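Local coordinates for osmotically inducible protein OsmC (Psychrobacter arcticus, PDB 2PN2), which probably takes part in osmotic-stress and detoxification responses as an OsmC-type protein, at residues D63-A66 with T67-A70. Sequence-based numbering, arbitrary orientation. Where two conformers were deposited one is given.
Sequences DLLA and TSLA
Thr67 turns its hydroxyl back onto the carbonyl of Asp63, one turn earlier in a buried part of helix 61-83, the long helix of this OsmC-like fold. Asp63 O is gripped twice: Thr67 N reaches it at 2.9 Å in the regular helical bond, and Thr67 OG1 comes in at 2.8 Å from above the carbonyl plane, 38° out of it. A chi1 of -50° sets OG1 beside the backbone N and sends CG2 anti to that nitrogen. OG1 also bonds Ser23 OG of the second subunit, tying the helix into the dimer. A valine here would probably leave that Ser23 hydroxyl without its mate and strip Asp63 O of its second grip, the bond from the side chain. Asp63 sends its own carboxylate elsewhere, into a salt bridge with Lys97. Ala66 and Leu69 pack on Val109 of strand 105-114, while Leu65 touches Leu65 of the second subunit. The next hydroxyl behaves differently: with chi1 at 76°, Ser68 OG lies between its backbone N and carbonyl carbon and donates a hydrogen bond to Leu65 O, three residues back, at 2.8 Å, tilted somewhat from the carbonyl plane; the bond from Leu69 N to Leu65 O is weak at 3.4 Å.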
ATOM      1  N   ASP A  63       5.653   4.667   0.757  1.00 38.72           N
ATOM      2  CA  ASP A  63       6.415   3.718  -0.105  1.00 40.30           C
ATOM      3  C   ASP A  63       5.564   2.480  -0.352  1.00 42.12           C
ATOM      4  O   ASP A  63       5.494   1.972  -1.462  1.00 42.44           O
ATOM      5  CB  ASP A  63       7.740   3.234   0.515  1.00 42.15           C
ATOM      6  CG  ASP A  63       8.777   4.307   0.648  1.00 40.04           C
ATOM      7  OD1 ASP A  63       8.701   5.334  -0.065  1.00 40.68           O
ATOM      8  OD2 ASP A  63       9.668   4.116   1.507  1.00 38.54           O
ATOM      9  N   LEU A  64       4.903   2.012   0.702  1.00 42.45           N
ATOM     10  CA  LEU A  64       4.038   0.832   0.613  1.00 42.95           C
ATOM     11  C   LEU A  64       2.881   1.066  -0.372  1.00 41.18           C
ATOM     12  O   LEU A  64       2.583   0.195  -1.197  1.00 38.02           O
ATOM     13  CB  LEU A  64       3.536   0.463   2.018  1.00 43.68           C
ATOM     14  CG  LEU A  64       3.136  -0.965   2.322  1.00 54.57           C
ATOM     15  CD1 LEU A  64       4.345  -1.864   2.102  1.00 49.52           C
ATOM     16  CD2 LEU A  64       2.689  -1.026   3.780  1.00 48.98           C
ATOM     17  N   LEU A  65       2.253   2.242  -0.311  1.00 40.54           N
ATOM     18  CA  LEU A  65       1.175   2.587  -1.244  0.50 40.01           C
ATOM     19  C   LEU A  65       1.696   2.609  -2.684  1.00 39.12           C
ATOM     20  O   LEU A  65       1.064   2.064  -3.577  1.00 39.14           O
ATOM     21  CB  LEU A  65       0.579   3.955  -0.908  0.50 39.01           C
ATOM     22  CG  LEU A  65      -0.651   4.422  -1.683  0.50 39.30           C
ATOM     23  CD1 LEU A  65      -1.818   3.575  -1.280  0.50 30.76           C
ATOM     24  CD2 LEU A  65      -0.926   5.910  -1.413  0.50 38.75           C
ATOM     25  N   ALA A  66       2.830   3.277  -2.902  1.00 38.44           N
ATOM     26  CA  ALA A  66       3.439   3.377  -4.276  1.00 39.44           C
ATOM     27  C   ALA A  66       3.731   1.980  -4.808  1.00 40.33           C
ATOM     28  O   ALA A  66       3.351   1.640  -5.937  1.00 36.04           O
ATOM     29  CB  ALA A  66       4.726   4.244  -4.272  1.00 39.75           C
ATOM     30  N   THR A  67       4.331   1.147  -3.958  1.00 42.06           N
ATOM     31  CA  THR A  67       4.652  -0.240  -4.334  1.00 41.95           C
ATOM     32  C   THR A  67       3.422  -1.121  -4.619  1.00 41.46           C
ATOM     33  O   THR A  67       3.469  -1.958  -5.521  1.00 42.17           O
ATOM     34  CB  THR A  67       5.570  -0.891  -3.279  1.00 44.62           C
ATOM     35  OG1 THR A  67       6.661  -0.002  -3.030  1.00 45.66           O
ATOM     36  CG2 THR A  67       6.085  -2.259  -3.754  1.00 39.99           C
ATOM     37  N   SER A  68       2.344  -0.938  -3.860  1.00 42.30           N
ATOM     38  CA  SER A  68       1.090  -1.681  -4.072  1.00 40.13           C
ATOM     39  C   SER A  68       0.521  -1.451  -5.476  1.00 40.13           C
ATOM     40  O   SER A  68      -0.006  -2.382  -6.060  1.00 42.04           O
ATOM     41  CB  SER A  68       0.021  -1.371  -2.997  1.00 43.76           C
ATOM     42  OG  SER A  68      -0.593  -0.116  -3.187  1.00 42.92           O
ATOM     43  N   LEU A  69       0.683  -0.230  -6.016  1.00 41.23           N
ATOM     44  CA  LEU A  69       0.250   0.093  -7.369  1.00 40.73           C
ATOM     45  C   LEU A  69       0.990  -0.761  -8.369  1.00 40.71           C
ATOM     46  O   LEU A  69       0.361  -1.369  -9.215  1.00 40.72           O
ATOM     47  CB  LEU A  69       0.482   1.573  -7.727  1.00 41.72           C
ATOM     48  CG  LEU A  69       0.014   2.009  -9.130  1.00 42.00           C
ATOM     49  CD1 LEU A  69      -1.490   1.617  -9.393  1.00 36.44           C
ATOM     50  CD2 LEU A  69       0.222   3.533  -9.280  1.00 40.71           C
ATOM     51  N   ALA A  70       2.320  -0.811  -8.240  1.00 40.53           N
ATOM     52  CA  ALA A  70       3.177  -1.625  -9.116  1.00 42.06           C
ATOM     53  C   ALA A  70       2.868  -3.121  -8.987  1.00 41.52           C
ATOM     54  O   ALA A  70       2.800  -3.836  -9.990  1.00 40.50           O
ATOM     55  CB  ALA A  70       4.653  -1.358  -8.837  1.00 38.90           C
TER